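Local coordinates for RING-type domain-containing protein (Chaetomium thermophilum, PDB 6Z3U) that is the MAT1-like subunit of the CAK complex, here its C-terminal part bound to cyclin and kinase, and probably activates the cyclin-dependent kinase, at residues Phe11-Leu22 / Ile47-Phe55. Residues are numbered along the deposited sequence; the frame is centred on the assembly and turned at random.
Sequences FVPSRYRVREEL and ISRAMFEAF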
loop_
_atom_site.group_PDB
_atom_site.type_symbol
_atom_site.label_atom_id
_atom_site.label_comp_id
_atom_site.label_asym_id
_atom_site.label_seq_id
_atom_site.Cartn_x
_atom_site.Cartn_y
_atom_site.Cartn_z
ATOM N N PHE C 11 -0.572 18.821 4.642
ATOM C CA PHE C 11 0.239 18.781 3.434
ATOM C C PHE C 11 -0.186 19.913 2.507
ATOM O O PHE C 11 -1.336 19.953 2.056
ATOM C CB PHE C 11 0.105 17.435 2.725
ATOM C CG PHE C 11 0.694 17.422 1.345
ATOM C CD1 PHE C 11 2.068 17.438 1.164
ATOM C CD2 PHE C 11 -0.124 17.406 0.228
ATOM C CE1 PHE C 11 2.614 17.431 -0.106
ATOM C CE2 PHE C 11 0.415 17.401 -1.042
ATOM C CZ PHE C 11 1.786 17.413 -1.210
ATOM N N VAL C 12 0.738 20.826 2.230
ATOM C CA VAL C 12 0.491 21.941 1.318
ATOM C C VAL C 12 1.515 21.871 0.190
ATOM O O VAL C 12 2.694 22.184 0.410
ATOM C CB VAL C 12 0.558 23.291 2.050
ATOM C CG1 VAL C 12 -0.749 23.557 2.772
ATOM C CG2 VAL C 12 1.723 23.316 3.034
ATOM N N PRO C 13 1.125 21.472 -1.022
ATOM C CA PRO C 13 2.112 21.349 -2.100
ATOM C C PRO C 13 2.796 22.675 -2.390
ATOM O O PRO C 13 2.223 23.752 -2.209
ATOM C CB PRO C 13 1.278 20.870 -3.296
ATOM C CG PRO C 13 -0.116 21.280 -2.981
ATOM C CD PRO C 13 -0.240 21.174 -1.493
ATOM N N SER C 14 4.047 22.584 -2.844
ATOM C CA SER C 14 4.891 23.751 -3.061
ATOM C C SER C 14 4.967 24.163 -4.527
ATOM O O SER C 14 4.844 25.350 -4.840
ATOM C CB SER C 14 6.303 23.478 -2.527
ATOM O OG SER C 14 6.277 23.162 -1.146
ATOM N N ARG C 15 5.165 23.208 -5.433
ATOM C CA ARG C 15 5.400 23.506 -6.838
ATOM C C ARG C 15 4.161 23.335 -7.703
ATOM O O ARG C 15 4.228 23.584 -8.910
ATOM C CB ARG C 15 6.516 22.609 -7.385
ATOM C CG ARG C 15 7.813 22.679 -6.602
ATOM C CD ARG C 15 8.998 22.251 -7.449
ATOM N NE ARG C 15 10.217 22.154 -6.652
ATOM C CZ ARG C 15 10.540 21.100 -5.905
ATOM N NH1 ARG C 15 9.734 20.047 -5.844
ATOM N NH2 ARG C 15 11.669 21.102 -5.211
ATOM N N TYR C 16 3.035 22.918 -7.126
ATOM C CA TYR C 16 1.829 22.706 -7.909
ATOM C C TYR C 16 0.607 23.027 -7.063
ATOM O O TYR C 16 0.682 23.134 -5.837
ATOM C CB TYR C 16 1.749 21.269 -8.440
ATOM C CG TYR C 16 1.426 20.231 -7.387
ATOM C CD1 TYR C 16 2.433 19.626 -6.647
ATOM C CD2 TYR C 16 0.114 19.845 -7.145
ATOM C CE1 TYR C 16 2.143 18.675 -5.688
ATOM C CE2 TYR C 16 -0.186 18.894 -6.190
ATOM C CZ TYR C 16 0.832 18.310 -5.467
ATOM O OH TYR C 16 0.537 17.363 -4.513
ATOM N N ARG C 17 -0.522 23.185 -7.747
ATOM C CA ARG C 17 -1.802 23.478 -7.118
ATOM C C ARG C 17 -2.911 22.768 -7.875
ATOM O O ARG C 17 -2.985 22.858 -9.103
ATOM C CB ARG C 17 -2.038 24.992 -7.070
ATOM C CG ARG C 17 -1.969 25.673 -8.431
ATOM C CD ARG C 17 -1.904 27.189 -8.283
ATOM N NE ARG C 17 -1.908 27.880 -9.570
ATOM C CZ ARG C 17 -0.810 28.165 -10.269
ATOM N NH1 ARG C 17 0.387 27.822 -9.809
ATOM N NH2 ARG C 17 -0.907 28.798 -11.430
ATOM N N VAL C 18 -3.768 22.063 -7.137
ATOM C CA VAL C 18 -4.861 21.289 -7.718
ATOM C C VAL C 18 -6.065 22.220 -7.810
ATOM O O VAL C 18 -6.750 22.471 -6.817
ATOM C CB VAL C 18 -5.172 20.040 -6.892
ATOM C CG1 VAL C 18 -6.409 19.333 -7.428
ATOM C CG2 VAL C 18 -3.979 19.096 -6.884
ATOM N N ARG C 19 -6.333 22.722 -9.010
ATOM C CA ARG C 19 -7.421 23.659 -9.242
ATOM C C ARG C 19 -8.577 22.973 -9.960
ATOM O O ARG C 19 -8.462 21.854 -10.469
ATOM C CB ARG C 19 -6.938 24.889 -10.029
ATOM C CG ARG C 19 -6.049 24.609 -11.234
ATOM C CD ARG C 19 -4.683 25.278 -11.088
ATOM N NE ARG C 19 -4.066 25.570 -12.381
ATOM C CZ ARG C 19 -3.192 24.783 -13.003
ATOM N NH1 ARG C 19 -2.697 25.154 -14.175
ATOM N NH2 ARG C 19 -2.809 23.633 -12.462
ATOM N N GLU C 20 -9.713 23.677 -9.981
ATOM C CA GLU C 20 -10.961 23.094 -10.459
ATOM C C GLU C 20 -10.925 22.802 -11.954
ATOM O O GLU C 20 -11.649 21.917 -12.425
ATOM C CB GLU C 20 -12.119 24.038 -10.127
ATOM C CG GLU C 20 -13.488 23.584 -10.608
ATOM C CD GLU C 20 -14.586 24.570 -10.239
ATOM O OE1 GLU C 20 -15.511 24.768 -11.055
ATOM O OE2 GLU C 20 -14.515 25.158 -9.139
ATOM N N GLU C 21 -10.104 23.526 -12.715
ATOM C CA GLU C 21 -10.105 23.379 -14.165
ATOM C C GLU C 21 -9.417 22.108 -14.645
ATOM O O GLU C 21 -9.533 21.774 -15.829
ATOM C CB GLU C 21 -9.427 24.587 -14.819
ATOM C CG GLU C 21 -7.926 24.656 -14.584
ATOM C CD GLU C 21 -7.299 25.909 -15.163
ATOM O OE1 GLU C 21 -7.305 26.951 -14.474
ATOM O OE2 GLU C 21 -6.799 25.850 -16.307
ATOM N N LEU C 22 -8.709 21.395 -13.773
ATOM C CA LEU C 22 -8.023 20.179 -14.190
ATOM C C LEU C 22 -9.033 19.089 -14.529
ATOM O O LEU C 22 -9.952 18.813 -13.752
ATOM C CB LEU C 22 -7.079 19.703 -13.087
ATOM C CG LEU C 22 -5.930 20.649 -12.734
ATOM C CD1 LEU C 22 -5.156 20.130 -11.536
ATOM C CD2 LEU C 22 -5.001 20.837 -13.922
ATOM N N ILE C 47 -7.630 13.159 -9.213
ATOM C CA ILE C 47 -6.836 14.257 -9.756
ATOM C C ILE C 47 -5.775 14.684 -8.751
ATOM O O ILE C 47 -4.613 14.913 -9.108
ATOM C CB ILE C 47 -7.747 15.437 -10.146
ATOM C CG1 ILE C 47 -8.742 15.012 -11.231
ATOM C CG2 ILE C 47 -6.908 16.622 -10.610
ATOM C CD1 ILE C 47 -9.819 16.042 -11.524
ATOM N N SER C 48 -6.158 14.796 -7.477
ATOM C CA SER C 48 -5.190 15.137 -6.442
ATOM C C SER C 48 -4.117 14.068 -6.314
ATOM O O SER C 48 -2.956 14.382 -6.031
ATOM C CB SER C 48 -5.904 15.328 -5.105
ATOM O OG SER C 48 -6.945 16.282 -5.214
ATOM N N ARG C 49 -4.488 12.803 -6.517
ATOM C CA ARG C 49 -3.522 11.714 -6.423
ATOM C C ARG C 49 -2.524 11.765 -7.570
ATOM O O ARG C 49 -1.323 11.552 -7.366
ATOM C CB ARG C 49 -4.272 10.381 -6.400
ATOM C CG ARG C 49 -3.413 9.135 -6.242
ATOM C CD ARG C 49 -4.263 7.976 -5.731
ATOM N NE ARG C 49 -3.784 6.666 -6.163
ATOM C CZ ARG C 49 -2.746 6.029 -5.631
ATOM N NH1 ARG C 49 -2.397 4.836 -6.089
ATOM N NH2 ARG C 49 -2.048 6.588 -4.651
ATOM N N ALA C 50 -2.999 12.058 -8.783
ATOM C CA ALA C 50 -2.108 12.128 -9.935
ATOM C C ALA C 50 -1.150 13.308 -9.825
ATOM O O ALA C 50 0.057 13.164 -10.049
ATOM C CB ALA C 50 -2.929 12.223 -11.222
ATOM N N MET C 51 -1.673 14.486 -9.472
ATOM C CA MET C 51 -0.837 15.680 -9.407
ATOM C C MET C 51 0.276 15.528 -8.374
ATOM O O MET C 51 1.409 15.965 -8.604
ATOM C CB MET C 51 -1.701 16.899 -9.087
ATOM C CG MET C 51 -2.650 17.291 -10.209
ATOM S SD MET C 51 -1.796 17.940 -11.655
ATOM C CE MET C 51 -1.516 19.636 -11.149
ATOM N N PHE C 52 -0.026 14.912 -7.230
ATOM C CA PHE C 52 1.006 14.686 -6.225
ATOM C C PHE C 52 2.122 13.811 -6.780
ATOM O O PHE C 52 3.303 14.172 -6.719
ATOM C CB PHE C 52 0.391 14.046 -4.980
ATOM C CG PHE C 52 1.397 13.686 -3.926
ATOM C CD1 PHE C 52 1.916 14.656 -3.086
ATOM C CD2 PHE C 52 1.818 12.377 -3.770
ATOM C CE1 PHE C 52 2.841 14.328 -2.112
ATOM C CE2 PHE C 52 2.742 12.042 -2.797
ATOM C CZ PHE C 52 3.254 13.019 -1.967
ATOM N N GLU C 53 1.763 12.655 -7.336
ATOM C CA GLU C 53 2.772 11.735 -7.847
ATOM C C GLU C 53 3.534 12.336 -9.019
ATOM O O GLU C 53 4.690 11.968 -9.259
ATOM C CB GLU C 53 2.110 10.415 -8.243
ATOM C CG GLU C 53 1.482 9.683 -7.059
ATOM C CD GLU C 53 0.693 8.454 -7.465
ATOM O OE1 GLU C 53 0.723 8.092 -8.659
ATOM O OE2 GLU C 53 0.036 7.855 -6.587
ATOM N N ALA C 54 2.910 13.260 -9.756
ATOM C CA ALA C 54 3.592 13.895 -10.881
ATOM C C ALA C 54 4.689 14.846 -10.416
ATOM O O ALA C 54 5.653 15.081 -11.152
ATOM C CB ALA C 54 2.585 14.645 -11.753
ATOM N N PHE C 55 4.560 15.402 -9.211
ATOM C CA PHE C 55 5.543 16.332 -8.678
ATOM C C PHE C 55 6.268 15.815 -7.444
ATOM O O PHE C 55 7.267 16.422 -7.040
ATOM C CB PHE C 55 4.876 17.673 -8.328
ATOM C CG PHE C 55 4.446 18.468 -9.529
ATOM C CD1 PHE C 55 3.212 18.249 -10.117
ATOM C CD2 PHE C 55 5.274 19.443 -10.062
ATOM C CE1 PHE C 55 2.812 18.984 -11.220
ATOM C CE2 PHE C 55 4.881 20.180 -11.165
ATOM C CZ PHE C 55 3.649 19.950 -11.744
#
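The carbonyl oxygen of Met-51 sits over the centre of one face of the Tyr-16 ring, while on the helix side it accepts two weak backbone bonds, from Ala-54 N and Phe-55 N. Pro-13 CB covers the opposite face of the tyrosine ring, near its rim, so the flat group lies between its own loop and the helix. Its first torsion (chi1 73°) puts CG between the backbone N and the carbonyl carbon, which turns the ring toward the helix. The phenol then runs past Met-51, with CE2 3.8 Å from Met-51 CB, and its OH arrives at the edge of the Phe-52 ring, 3.4 Å from Phe-52 CD1. Phe-55 is placed to use the base of the same residue: Tyr-16 CB makes a CH-pi contact over its face, 3.8 Å from the ring centroid, although the two rings barely overlap. With an alanine here CB would still cover Phe-55, but loss of the ring is likely to leave a gap between Pro-13 and Met-51 and the edge of Phe-52 without its hydroxyl neighbour.

Here an irregular loop of this MAT1-family protein, ending in a type I beta turn from Arg-19 to Leu-22, runs antiparallel to helix 43-55, which also touches both partner chains: Met-51 packs on Gly-194 of the cyclin chain and Arg-49 on Phe-215 of the kinase chain. No hydrogen bond crosses between loop and helix; apolar side chains therefore carry the contact. At one end Phe-52 turns its edge to the face of Phe-11 in an offset edge-to-face pair, centroids 5.2 Å apart and planes at 81°. Towards the other end, flexible Met-51, bent at chi2 and chi3, meets Leu-22 tip to tip, CE to CD1 3.7 Å, and branched Val-18 sets CG2 3.9 Å from Met-51 CB. Two arginines of the loop form salt bridges to the cyclin chain, Arg-15 with its Asp-9 and Arg-19 with its Glu-198.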